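Long-range contacts in uncharacterized conserved protein YiiM (Geobacillus stearothermophilus, PDB 5YHH), which probably acts as a molybdenum-cofactor-dependent oxidoreductase of the MOSC family that gives resistance to hydroxylaminopurine: residues K63-Y68 / F149-L154; V116-P121 / L175-I180; S11-K16 / F89-T94; D107-G112 / A163-V168; V40-Q45 / G157-G162. All coordinates share one frame; numbering follows the deposited sequence.

Contact 1 (K63-Y68 / F149-L154); sequences KAICAY and FYFRVL
Lys63 lies over the ring of Tyr150 where strands 65-68 and 149-153 pair antiparallel in the middle of the MOSC-domain sheet, and a classic beta bulge, in which Ala64 and Ile65 both face Phe151, opens the pairing. From Lys63, CB stands 3.6 Å from Tyr150 CD2; CG then passes over the ring centre, 3.9 Å from the centroid and 5° off the normal, a CH-pi contact; CD comes next, 3.8 Å from Tyr150 CZ. Bends at its last two torsions then lead NZ away from the aromatic ring. Beyond the bulge, Ile65 with Phe151 and Ala67 with Phe149 form two hydrogen-bonded pairs, each closed by two backbone bonds. Between them sits the non-hydrogen-bonded pair of Cys66 and Tyr150. Here Cys66 SG, anti to its backbone N (chi1 179°), stands above the tyrosine face, 4.6 Å from the ring centroid, a distant sulfur-aromatic contact. Ile65, Ala67, Phe149 and Phe151 line the other side of the sheet, which Trp93 and Val118 help to cover. There the methyl of Ala67 touches two rings, with CB 3.9 Å from Phe149 CE1 and 3.7 Å from Phe151 CE2.

Contact 2 (V116-P121 / L175-I180); sequences VQVSQP and LSIAYI
Ile177 carries most of the apolar packing between strand 116-121 and the first turn of helix 177-185. Its CD1 meets Val118 CG1 tip to tip at 3.7 Å, and the same methyl lies 3.8 Å from Pro121 N, against the backbone at the end of the strand. The other branch, CG2, lies anti to the backbone N, and this turns it toward the proline ring, 3.9 Å from Pro121 CB. One turn further along the helix, Ile180 approaches the same ring at about a right angle, its CG2 4.0 Å from Pro121 CG. The ring is thus packed against two isoleucines spaced i to i+3.

Polar bonds do not cross this interface; they order each side separately. On the helix, Ser176 is the N-cap: its OG accepts from Tyr179 N at 3.0 Å, while its carbonyl receives Ile180 N. On the strand, Gln120 NE2 donates to Pro121 O of the next residue at 3.0 Å, and Gln120 OE1 is bonded to Ser204.

The contact joins the MOSC sheet to the three-helix region that follows it in YiiM-like proteins. Trp207 of helix 205-213 touches both Pro121 and Ile180, and Tyr179 packs on helix 191-199, while on the sheet Val118 leans on Phe151 of strand 149-153.

Contact 3 (S11-K16 / F89-T94); sequences SINVGK and FGENWT
The amide of Asn13 reaches across from strand 8-19 and ties together the loop and strand of residues 91-94. Both of its N-H groups are used: ND2 donates to Thr94 OG1 at 2.9 Å and to Glu91 O at 3.1 Å. The two acceptors lie within a few degrees of the amide plane, although the second bond meets the Glu91 carbonyl from above its own plane, 42° out. On the other end of the amide, OD1 accepts from Ser11 OG at 2.7 Å, which leaves the group little freedom to flip. Thr94 OG1, in turn, donates to Glu91 OE2 at 2.6 Å, approaching the carboxylate on its anti side. A bend at chi2 (-75°) curls the glutamate back so that OE1 also receives Phe89 N, and Gly87 N adds a further bond to OE2. In this buried network the threonine hydroxyl accepts from Asn13 and donates to the Glu91 carboxylate, while the Glu91 carbonyl is bonded to Asn13 directly.

The backbone pairing beside it is firm at Asn13 N to Asn92 O, 2.8 Å, and at Thr94 N to Ser11 O, whereas the return bond from Ser11 N to Thr94 O is weak at 3.4 Å. Toward the solvent side the contact fades: Val14 points away, and the strand runs on past Lys16 without touching residues 89-94. Asn92 is partly exposed, yet its OD1 is held by Cys66 N. The arrangement is a short antiparallel ladder, Ser11 with Thr94 and Ile12 with Trp93, that seats the N-terminal strand 8-19 beside strand 93-96 within the mixed sheet of the MOSC fold.

Contact 4 (D107-G112 / A163-V168); sequences DIYVAG and APLVLV
The Tyr109 ring carries the CD1 methyl of Leu167 over one face, 3.5 Å above the plane and offset toward the rim, with CZ the nearest ring atom. This is a CH-pi contact, 23° off the normal. Leucine CG is anti to the backbone N (chi1 -176°), which carries CD1 inward to the ring and also to Asp107 CB at 3.7 Å. Obliquely to the same ring lies Leu165 CD2, close to Tyr109 CB at 3.4 Å and to Ala111 CB at 3.7 Å. The Asp107 carboxylate is held from outside the contact: OD2 by Cys104 N and a salt bridge with Arg170, OD1 by Gly171 N.

The opposite face of the sheet is more exposed and aliphatic, with Val110 CG2 meeting Val168 CG1 at 3.7 Å. Between the strands, Val110 and Val166 exchange two backbone bonds and Val168 N donates to Ile108 O at 2.8 Å. Past Ala111 a water bridges the segments, accepting from Gly112 N and donating to Pro164 O at 2.6 Å. They form a twisted antiparallel pair ending the MOSC sheet's strand order; backbone bonds of Ala163 to Ile9 and Leu165 to Met7 link it back to the N-terminal strand, in keeping with the barrel-like MOSC fold.

Contact 5 (V40-Q45 / G157-G162); sequences VAVGKQ and GVIEPG
Val42 N donates to Gly157 O at 2.6 Å, a short and nearly straight bond with an angle of 176° at the hydrogen, and the return bond from Gly157 N to Val42 O is longer at 3.1 Å. Two residues along, Val40 and Ile159 exchange a second pair of bonds, Val40 N to Ile159 O at 2.9 Å and Ile159 N to Val40 O at 3.0 Å. Between these two hydrogen-bonded pairs lies the non-hydrogen-bonded pair of Ala41 and Val158, where the CA atoms approach to 4.4 Å and each presents its CA-H to a carbonyl oxygen across the gap.

These four bonds make a small antiparallel two-stranded ribbon of strands 40-42 and 157-159, separate from the main MOSC sheet. Thr113 fastens strand 157-159 further, through OG1 to Val158 N.

On the buried side, Val42 CG2 is the methyl that meets Ile159, crossing it at about a right angle: 3.6 Å from CG1 and 3.7 Å from CD1. Ile159 CG1 sits between its backbone N and carbonyl carbon (chi1 52°), which brings this branch over the ribbon, also 3.6 Å from Val40 O. Both Val40 and Ile159 rest on Ile12 of strand 8-19. On the other side, Ala41 and Val158 are exposed, and Val158 CG1 lies against Val40 O.

How the contacts relate
Contacts 1, 2 and 3 are buried, whereas contacts 4 and 5 each leave one face partly exposed. Contacts 1, 3 and 4 pair strands of the same mixed sheet: contact 1 near its middle, contact 4 at one end of its strand order, and contact 3 where strands 8-19 and 93-96 meet. Contact 5 is a separate ribbon, and contact 2 packs a helix on strand 114-121 without any hydrogen bond between them. Aromatic faces mark contacts 1 and 4, a polar side-chain network contact 3, and aliphatic packing contacts 2 and 5. Trp93 of contact 3 links several of them, touching Ile65, Ala111, Ile159 and Val116, while Phe151 of contact 1 packs on Tyr109 of contact 4.

Contact 1 (K63-Y68 / F149-L154)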
# COMPACT_ATOMS: atom_id res chain seq x y z
N LYS A 63 8.10 -0.30 4.11
CA LYS A 63 6.86 0.43 4.15
C LYS A 63 7.09 1.92 3.87
O LYS A 63 6.44 2.78 4.46
CB LYS A 63 6.18 0.20 5.51
CG LYS A 63 5.70 -1.26 5.74
CD LYS A 63 4.70 -1.42 6.91
CE LYS A 63 5.24 -0.93 8.26
NZ LYS A 63 5.97 -1.99 9.03
N ALA A 64 7.98 2.22 2.94
CA ALA A 64 8.38 3.60 2.68
C ALA A 64 7.21 4.46 2.14
O ALA A 64 7.06 5.61 2.55
CB ALA A 64 9.51 3.64 1.72
N ILE A 65 6.42 3.90 1.22
CA ILE A 65 5.31 4.63 0.57
C ILE A 65 4.05 3.76 0.68
O ILE A 65 4.02 2.64 0.19
CB ILE A 65 5.62 4.93 -0.91
CG1 ILE A 65 6.90 5.79 -1.05
CG2 ILE A 65 4.43 5.65 -1.57
CD1 ILE A 65 7.47 5.74 -2.44
N CYS A 66 3.02 4.29 1.32
CA CYS A 66 1.70 3.65 1.32
C CYS A 66 0.83 4.17 0.14
O CYS A 66 0.70 5.38 -0.04
CB CYS A 66 1.02 3.91 2.69
SG CYS A 66 -0.61 3.18 2.81
N ALA A 67 0.28 3.26 -0.67
CA ALA A 67 -0.50 3.60 -1.88
C ALA A 67 -1.90 3.04 -1.79
O ALA A 67 -2.10 1.93 -1.24
CB ALA A 67 0.19 3.05 -3.12
N TYR A 68 -2.87 3.80 -2.30
CA TYR A 68 -4.28 3.36 -2.29
C TYR A 68 -4.95 3.65 -3.62
O TYR A 68 -4.82 4.75 -4.15
CB TYR A 68 -5.07 4.00 -1.15
CG TYR A 68 -6.30 3.22 -0.87
CD1 TYR A 68 -6.24 2.05 -0.13
CD2 TYR A 68 -7.51 3.60 -1.41
CE1 TYR A 68 -7.36 1.31 0.10
CE2 TYR A 68 -8.64 2.88 -1.17
CZ TYR A 68 -8.57 1.73 -0.43
OH TYR A 68 -9.69 0.96 -0.21
N PHE A 149 -1.46 -1.09 -0.82
CA PHE A 149 -0.17 -1.81 -0.74
C PHE A 149 0.96 -0.81 -0.54
O PHE A 149 0.79 0.41 -0.72
CB PHE A 149 0.08 -2.66 -2.01
CG PHE A 149 -0.36 -1.96 -3.31
CD1 PHE A 149 0.44 -1.03 -3.91
CD2 PHE A 149 -1.61 -2.19 -3.84
CE1 PHE A 149 0.03 -0.37 -5.08
CE2 PHE A 149 -2.04 -1.52 -5.03
CZ PHE A 149 -1.20 -0.62 -5.62
N TYR A 150 2.13 -1.32 -0.16
CA TYR A 150 3.26 -0.46 0.04
C TYR A 150 4.30 -0.68 -1.06
O TYR A 150 4.39 -1.77 -1.62
CB TYR A 150 3.94 -0.82 1.37
CG TYR A 150 3.24 -0.35 2.59
CD1 TYR A 150 2.33 -1.17 3.25
CD2 TYR A 150 3.55 0.88 3.16
CE1 TYR A 150 1.73 -0.77 4.43
CE2 TYR A 150 2.95 1.30 4.33
CZ TYR A 150 2.03 0.48 4.94
OH TYR A 150 1.44 0.90 6.07
N PHE A 151 5.12 0.35 -1.25
CA PHE A 151 6.36 0.27 -2.01
C PHE A 151 7.57 0.57 -1.12
O PHE A 151 7.51 1.41 -0.21
CB PHE A 151 6.42 1.37 -3.08
CG PHE A 151 5.33 1.33 -4.12
CD1 PHE A 151 5.47 0.56 -5.26
CD2 PHE A 151 4.21 2.14 -3.99
CE1 PHE A 151 4.48 0.57 -6.25
CE2 PHE A 151 3.23 2.15 -4.97
CZ PHE A 151 3.36 1.37 -6.10
N ARG A 152 8.67 -0.09 -1.44
CA ARG A 152 10.01 0.34 -1.02
C ARG A 152 10.60 1.21 -2.13
O ARG A 152 10.19 1.12 -3.31
CB ARG A 152 10.90 -0.88 -0.73
CG ARG A 152 11.23 -1.77 -1.94
CD ARG A 152 12.35 -2.78 -1.59
NE ARG A 152 11.91 -3.68 -0.51
CZ ARG A 152 11.13 -4.75 -0.68
NH1 ARG A 152 10.75 -5.14 -1.88
NH2 ARG A 152 10.78 -5.47 0.38
N VAL A 153 11.55 2.06 -1.78
CA VAL A 153 12.19 2.92 -2.74
C VAL A 153 13.53 2.32 -3.13
O VAL A 153 14.43 2.20 -2.27
CB VAL A 153 12.36 4.32 -2.17
CG1 VAL A 153 13.18 5.18 -3.14
CG2 VAL A 153 10.96 4.91 -1.83
N LEU A 154 13.65 1.93 -4.40
CA LEU A 154 14.90 1.38 -4.96
C LEU A 154 15.87 2.47 -5.34
O LEU A 154 17.09 2.31 -5.17
CB LEU A 154 14.62 0.50 -6.20
CG LEU A 154 13.69 -0.70 -5.95
CD1 LEU A 154 13.48 -1.51 -7.24
CD2 LEU A 154 14.19 -1.59 -4.79

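Contact 2 (V116-P121 / L175-I180)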
# COMPACT_ATOMS: atom_id res chain seq x y z
N VAL A 116 10.54 2.50 -7.62
CA VAL A 116 9.88 1.90 -6.48
C VAL A 116 9.48 0.45 -6.78
O VAL A 116 9.32 0.07 -7.93
CB VAL A 116 8.68 2.73 -6.03
CG1 VAL A 116 9.11 4.12 -5.53
CG2 VAL A 116 7.60 2.84 -7.13
N GLN A 117 9.36 -0.34 -5.72
CA GLN A 117 9.04 -1.76 -5.83
C GLN A 117 7.97 -2.11 -4.82
O GLN A 117 8.09 -1.76 -3.64
CB GLN A 117 10.26 -2.64 -5.55
CG GLN A 117 10.04 -4.14 -5.81
CD GLN A 117 11.29 -4.98 -5.60
OE1 GLN A 117 11.95 -4.88 -4.56
NE2 GLN A 117 11.60 -5.83 -6.57
N VAL A 118 6.98 -2.89 -5.26
CA VAL A 118 5.91 -3.38 -4.38
C VAL A 118 6.48 -4.38 -3.39
O VAL A 118 7.18 -5.31 -3.79
CB VAL A 118 4.76 -4.03 -5.21
CG1 VAL A 118 3.65 -4.58 -4.29
CG2 VAL A 118 4.17 -3.01 -6.19
N SER A 119 6.20 -4.16 -2.12
CA SER A 119 6.78 -4.93 -1.01
C SER A 119 5.81 -5.79 -0.20
O SER A 119 6.20 -6.82 0.33
CB SER A 119 7.47 -3.98 -0.05
OG SER A 119 6.56 -3.07 0.54
N GLN A 120 4.58 -5.31 -0.07
CA GLN A 120 3.55 -5.98 0.72
C GLN A 120 2.18 -5.31 0.55
O GLN A 120 2.10 -4.13 0.19
CB GLN A 120 3.94 -5.93 2.20
CG GLN A 120 4.07 -4.53 2.79
CD GLN A 120 4.10 -4.54 4.32
OE1 GLN A 120 5.11 -4.87 4.88
NE2 GLN A 120 2.97 -4.20 4.99
N PRO A 121 1.09 -6.06 0.83
CA PRO A 121 -0.23 -5.45 1.04
C PRO A 121 -0.22 -4.55 2.26
O PRO A 121 0.64 -4.68 3.13
CB PRO A 121 -1.14 -6.67 1.30
CG PRO A 121 -0.36 -7.83 0.79
CD PRO A 121 1.04 -7.51 1.09
N LEU A 175 2.71 -12.61 -8.58
CA LEU A 175 1.82 -12.84 -7.44
C LEU A 175 1.11 -11.54 -7.06
O LEU A 175 1.75 -10.60 -6.59
CB LEU A 175 2.59 -13.33 -6.23
CG LEU A 175 3.56 -14.50 -6.44
CD1 LEU A 175 4.31 -14.79 -5.14
CD2 LEU A 175 2.87 -15.74 -6.95
N SER A 176 -0.20 -11.48 -7.25
CA SER A 176 -0.91 -10.20 -7.11
C SER A 176 -1.06 -9.86 -5.64
O SER A 176 -1.03 -10.75 -4.81
CB SER A 176 -2.26 -10.24 -7.80
OG SER A 176 -3.11 -11.18 -7.23
N ILE A 177 -1.21 -8.59 -5.32
CA ILE A 177 -1.55 -8.21 -3.94
C ILE A 177 -2.89 -8.86 -3.54
O ILE A 177 -3.06 -9.28 -2.40
CB ILE A 177 -1.60 -6.67 -3.78
CG1 ILE A 177 -0.20 -6.07 -4.00
CG2 ILE A 177 -2.24 -6.26 -2.43
CD1 ILE A 177 0.82 -6.47 -2.95
N ALA A 178 -3.85 -8.98 -4.48
CA ALA A 178 -5.12 -9.64 -4.15
C ALA A 178 -4.91 -11.08 -3.73
O ALA A 178 -5.51 -11.52 -2.76
CB ALA A 178 -6.14 -9.56 -5.32
N TYR A 179 -4.08 -11.80 -4.50
CA TYR A 179 -3.74 -13.19 -4.19
C TYR A 179 -3.08 -13.30 -2.83
O TYR A 179 -3.45 -14.16 -2.05
CB TYR A 179 -2.81 -13.78 -5.27
CG TYR A 179 -2.28 -15.16 -4.97
CD1 TYR A 179 -3.08 -16.29 -5.13
CD2 TYR A 179 -0.97 -15.34 -4.52
CE1 TYR A 179 -2.59 -17.56 -4.84
CE2 TYR A 179 -0.47 -16.60 -4.22
CZ TYR A 179 -1.28 -17.70 -4.40
OH TYR A 179 -0.78 -18.93 -4.10
N ILE A 180 -2.11 -12.43 -2.55
CA ILE A 180 -1.37 -12.50 -1.29
C ILE A 180 -2.29 -12.20 -0.10
O ILE A 180 -2.26 -12.91 0.90
CB ILE A 180 -0.12 -11.61 -1.29
CG1 ILE A 180 0.90 -12.12 -2.34
CG2 ILE A 180 0.50 -11.63 0.07
CD1 ILE A 180 2.01 -11.13 -2.74

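Contact 3 (S11-K16 / F89-T94)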
# COMPACT_ATOMS: atom_id res chain seq x y z
N SER A 11 -2.67 11.84 -6.68
CA SER A 11 -2.45 12.74 -5.57
C SER A 11 -1.33 12.27 -4.70
O SER A 11 -1.19 11.08 -4.45
CB SER A 11 -3.74 12.92 -4.73
OG SER A 11 -3.57 13.97 -3.79
N ILE A 12 -0.50 13.22 -4.29
CA ILE A 12 0.53 12.97 -3.32
C ILE A 12 0.04 13.69 -2.09
O ILE A 12 -0.26 14.88 -2.15
CB ILE A 12 1.90 13.57 -3.73
CG1 ILE A 12 2.41 13.00 -5.07
CG2 ILE A 12 2.93 13.35 -2.63
CD1 ILE A 12 3.60 13.88 -5.65
N ASN A 13 -0.03 12.97 -0.99
CA ASN A 13 -0.59 13.47 0.24
C ASN A 13 0.47 13.49 1.33
O ASN A 13 1.17 12.51 1.50
CB ASN A 13 -1.76 12.58 0.64
CG ASN A 13 -2.70 12.30 -0.55
OD1 ASN A 13 -3.15 13.23 -1.20
ND2 ASN A 13 -2.95 11.03 -0.84
N VAL A 14 0.55 14.58 2.08
CA VAL A 14 1.58 14.72 3.10
C VAL A 14 0.97 14.98 4.48
O VAL A 14 0.03 15.78 4.63
CB VAL A 14 2.58 15.83 2.72
CG1 VAL A 14 3.51 16.16 3.90
CG2 VAL A 14 3.39 15.39 1.50
N GLY A 15 1.49 14.28 5.49
CA GLY A 15 1.03 14.44 6.86
C GLY A 15 2.01 15.17 7.76
O GLY A 15 3.14 15.47 7.34
N LYS A 16 1.58 15.45 8.99
CA LYS A 16 2.45 16.08 10.01
C LYS A 16 3.09 15.03 10.91
O LYS A 16 2.40 14.12 11.36
CB LYS A 16 1.65 17.06 10.87
CG LYS A 16 0.93 18.14 10.08
CD LYS A 16 0.64 19.40 10.93
CE LYS A 16 -0.20 20.40 10.15
NZ LYS A 16 -1.56 19.83 9.83
N PHE A 89 -7.47 7.26 3.03
CA PHE A 89 -6.91 6.04 3.66
C PHE A 89 -5.53 6.20 4.25
O PHE A 89 -4.85 5.22 4.61
CB PHE A 89 -7.02 4.82 2.73
CG PHE A 89 -8.44 4.29 2.64
CD1 PHE A 89 -9.47 5.12 2.27
CD2 PHE A 89 -8.75 3.00 3.02
CE1 PHE A 89 -10.79 4.65 2.29
CE2 PHE A 89 -10.07 2.55 3.01
CZ PHE A 89 -11.07 3.37 2.65
N GLY A 90 -5.16 7.46 4.44
CA GLY A 90 -3.87 7.82 5.00
C GLY A 90 -2.76 7.54 4.02
O GLY A 90 -1.62 7.49 4.41
N GLU A 91 -3.08 7.40 2.73
CA GLU A 91 -2.06 7.00 1.75
C GLU A 91 -1.13 8.17 1.36
O GLU A 91 -1.57 9.30 1.26
CB GLU A 91 -2.70 6.34 0.52
CG GLU A 91 -3.50 7.28 -0.43
CD GLU A 91 -4.83 7.74 0.02
OE1 GLU A 91 -5.25 7.46 1.19
OE2 GLU A 91 -5.53 8.37 -0.84
N ASN A 92 0.16 7.90 1.18
CA ASN A 92 1.07 8.88 0.57
C ASN A 92 0.70 9.17 -0.87
O ASN A 92 0.72 10.33 -1.32
CB ASN A 92 2.52 8.38 0.61
CG ASN A 92 2.99 8.03 1.99
OD1 ASN A 92 2.90 6.87 2.44
ND2 ASN A 92 3.45 9.05 2.70
N TRP A 93 0.35 8.10 -1.60
CA TRP A 93 0.09 8.16 -3.03
C TRP A 93 -1.32 7.59 -3.30
O TRP A 93 -1.58 6.42 -3.01
CB TRP A 93 1.08 7.29 -3.79
CG TRP A 93 2.49 7.77 -3.88
CD1 TRP A 93 3.06 8.84 -3.23
CD2 TRP A 93 3.55 7.13 -4.60
NE1 TRP A 93 4.41 8.91 -3.53
CE2 TRP A 93 4.72 7.88 -4.39
CE3 TRP A 93 3.60 6.02 -5.44
CZ2 TRP A 93 5.95 7.54 -4.97
CZ3 TRP A 93 4.78 5.68 -6.02
CH2 TRP A 93 5.96 6.43 -5.79
N THR A 94 -2.19 8.45 -3.80
CA THR A 94 -3.47 8.04 -4.31
C THR A 94 -3.26 7.68 -5.76
O THR A 94 -2.80 8.49 -6.56
CB THR A 94 -4.50 9.16 -4.22
OG1 THR A 94 -4.54 9.64 -2.88
CG2 THR A 94 -5.87 8.63 -4.64

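Contact 4 (D107-G112 / A163-V168)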
# COMPACT_ATOMS: atom_id res chain seq x y z
N ASP A 107 6.86 -5.99 -8.37
CA ASP A 107 6.75 -5.08 -9.51
C ASP A 107 7.62 -3.87 -9.22
O ASP A 107 7.59 -3.32 -8.11
CB ASP A 107 5.33 -4.53 -9.70
CG ASP A 107 4.34 -5.51 -10.34
OD1 ASP A 107 4.68 -6.62 -10.76
OD2 ASP A 107 3.13 -5.13 -10.40
N ILE A 108 8.37 -3.44 -10.23
CA ILE A 108 9.14 -2.21 -10.16
C ILE A 108 8.53 -1.17 -11.09
O ILE A 108 8.27 -1.45 -12.29
CB ILE A 108 10.62 -2.48 -10.53
CG1 ILE A 108 11.19 -3.52 -9.56
CG2 ILE A 108 11.42 -1.18 -10.49
CD1 ILE A 108 12.66 -3.95 -9.81
N TYR A 109 8.31 0.03 -10.55
CA TYR A 109 7.71 1.14 -11.33
C TYR A 109 8.66 2.34 -11.32
O TYR A 109 9.34 2.59 -10.31
CB TYR A 109 6.38 1.59 -10.74
CG TYR A 109 5.31 0.53 -10.80
CD1 TYR A 109 5.22 -0.43 -9.82
CD2 TYR A 109 4.38 0.49 -11.85
CE1 TYR A 109 4.22 -1.42 -9.86
CE2 TYR A 109 3.39 -0.50 -11.92
CZ TYR A 109 3.33 -1.46 -10.91
OH TYR A 109 2.38 -2.47 -10.94
N VAL A 110 8.70 3.06 -12.43
CA VAL A 110 9.32 4.38 -12.45
C VAL A 110 8.22 5.37 -12.09
O VAL A 110 7.10 5.29 -12.60
CB VAL A 110 9.93 4.75 -13.82
CG1 VAL A 110 10.44 6.19 -13.80
CG2 VAL A 110 11.11 3.87 -14.16
N ALA A 111 8.53 6.28 -11.19
CA ALA A 111 7.63 7.36 -10.82
C ALA A 111 8.43 8.62 -10.72
O ALA A 111 9.26 8.74 -9.83
CB ALA A 111 6.95 7.06 -9.47
N GLY A 112 8.21 9.57 -11.63
CA GLY A 112 9.08 10.75 -11.67
C GLY A 112 10.51 10.33 -11.94
O GLY A 112 10.75 9.50 -12.82
N ALA A 163 2.02 12.40 -11.85
CA ALA A 163 3.11 11.60 -12.41
C ALA A 163 2.66 10.21 -12.88
O ALA A 163 2.06 9.46 -12.13
CB ALA A 163 4.25 11.44 -11.35
N PRO A 164 3.00 9.83 -14.12
CA PRO A 164 2.71 8.45 -14.53
C PRO A 164 3.51 7.46 -13.71
O PRO A 164 4.61 7.78 -13.28
CB PRO A 164 3.14 8.42 -16.01
CG PRO A 164 3.01 9.83 -16.48
CD PRO A 164 3.40 10.66 -15.27
N LEU A 165 2.96 6.28 -13.48
CA LEU A 165 3.68 5.19 -12.81
C LEU A 165 3.86 4.13 -13.86
O LEU A 165 2.87 3.54 -14.29
CB LEU A 165 2.85 4.58 -11.69
CG LEU A 165 3.18 4.81 -10.24
CD1 LEU A 165 2.06 4.11 -9.39
CD2 LEU A 165 4.52 4.31 -9.87
N VAL A 166 5.10 3.90 -14.28
CA VAL A 166 5.39 3.07 -15.44
C VAL A 166 6.02 1.77 -14.96
O VAL A 166 7.08 1.76 -14.34
CB VAL A 166 6.39 3.78 -16.41
CG1 VAL A 166 6.67 2.91 -17.66
CG2 VAL A 166 5.88 5.17 -16.82
N LEU A 167 5.36 0.66 -15.28
CA LEU A 167 5.88 -0.64 -14.92
C LEU A 167 7.12 -0.89 -15.72
O LEU A 167 7.07 -0.85 -16.93
CB LEU A 167 4.84 -1.73 -15.19
CG LEU A 167 5.26 -3.13 -14.76
CD1 LEU A 167 5.34 -3.25 -13.21
CD2 LEU A 167 4.29 -4.16 -15.35
N VAL A 168 8.24 -1.14 -15.06
CA VAL A 168 9.45 -1.49 -15.78
C VAL A 168 9.86 -2.93 -15.58
O VAL A 168 10.60 -3.47 -16.39
CB VAL A 168 10.64 -0.51 -15.46
CG1 VAL A 168 10.37 0.86 -16.15
CG2 VAL A 168 10.84 -0.34 -13.97
O HOH W 1 6.56 9.42 -13.92

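Contact 5 (V40-Q45 / G157-G162)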
# COMPACT_ATOMS: atom_id res chain seq x y z
N VAL A 40 7.59 16.61 -4.64
CA VAL A 40 7.86 15.98 -3.37
C VAL A 40 9.05 15.03 -3.59
O VAL A 40 9.08 14.30 -4.57
CB VAL A 40 6.61 15.21 -2.87
CG1 VAL A 40 6.90 14.39 -1.63
CG2 VAL A 40 5.40 16.20 -2.61
N ALA A 41 10.03 15.09 -2.69
CA ALA A 41 11.17 14.18 -2.76
C ALA A 41 10.75 12.79 -2.26
O ALA A 41 10.03 12.69 -1.28
CB ALA A 41 12.32 14.71 -1.92
N VAL A 42 11.23 11.75 -2.94
CA VAL A 42 10.95 10.37 -2.57
C VAL A 42 12.20 9.75 -2.00
O VAL A 42 13.11 9.40 -2.74
CB VAL A 42 10.44 9.55 -3.78
CG1 VAL A 42 10.23 8.08 -3.41
CG2 VAL A 42 9.16 10.15 -4.32
N GLY A 43 12.26 9.65 -0.67
CA GLY A 43 13.42 9.08 0.01
C GLY A 43 13.26 7.61 0.39
O GLY A 43 12.16 7.10 0.49
N LYS A 44 14.38 6.96 0.65
CA LYS A 44 14.40 5.53 0.98
C LYS A 44 13.68 5.17 2.30
O LYS A 44 13.12 4.07 2.42
CB LYS A 44 15.86 5.06 1.06
CG LYS A 44 16.20 3.88 0.16
CD LYS A 44 17.07 4.31 -1.02
CE LYS A 44 17.67 3.11 -1.75
NZ LYS A 44 18.77 3.55 -2.69
N GLN A 45 13.68 6.08 3.27
CA GLN A 45 13.29 5.75 4.66
C GLN A 45 12.32 6.76 5.25
O GLN A 45 11.09 6.63 5.05
CB GLN A 45 14.55 5.58 5.53
CG GLN A 45 15.26 4.22 5.34
CD GLN A 45 16.78 4.31 5.32
OE1 GLN A 45 17.42 4.21 4.26
NE2 GLN A 45 17.38 4.49 6.50
N GLY A 157 14.18 9.86 -5.64
CA GLY A 157 13.99 10.88 -6.67
C GLY A 157 12.93 11.87 -6.29
O GLY A 157 12.69 12.10 -5.08
N VAL A 158 12.28 12.45 -7.30
CA VAL A 158 11.30 13.50 -7.12
C VAL A 158 10.10 13.18 -8.01
O VAL A 158 10.26 12.71 -9.13
CB VAL A 158 11.88 14.90 -7.46
CG1 VAL A 158 10.81 16.00 -7.23
CG2 VAL A 158 13.15 15.17 -6.61
N ILE A 159 8.91 13.41 -7.47
CA ILE A 159 7.64 13.19 -8.18
C ILE A 159 6.73 14.40 -8.01
O ILE A 159 6.85 15.15 -7.04
CB ILE A 159 6.88 11.97 -7.60
CG1 ILE A 159 6.73 12.11 -6.09
CG2 ILE A 159 7.61 10.67 -7.89
CD1 ILE A 159 5.76 11.11 -5.47
N GLU A 160 5.80 14.55 -8.94
CA GLU A 160 4.79 15.60 -8.89
C GLU A 160 3.43 14.97 -9.02
O GLU A 160 3.32 13.95 -9.68
CB GLU A 160 4.91 16.50 -10.10
CG GLU A 160 5.93 17.49 -10.03
CD GLU A 160 5.94 18.26 -11.30
OE1 GLU A 160 4.94 18.96 -11.55
OE2 GLU A 160 6.89 18.08 -12.07
N PRO A 161 2.40 15.62 -8.46
CA PRO A 161 1.03 15.12 -8.66
C PRO A 161 0.70 14.91 -10.13
O PRO A 161 1.06 15.73 -10.96
CB PRO A 161 0.15 16.20 -8.01
CG PRO A 161 1.03 16.77 -6.90
CD PRO A 161 2.43 16.78 -7.55
N GLY A 162 0.10 13.77 -10.46
CA GLY A 162 -0.20 13.44 -11.84
C GLY A 162 0.89 12.64 -12.52
O GLY A 162 0.71 12.26 -13.67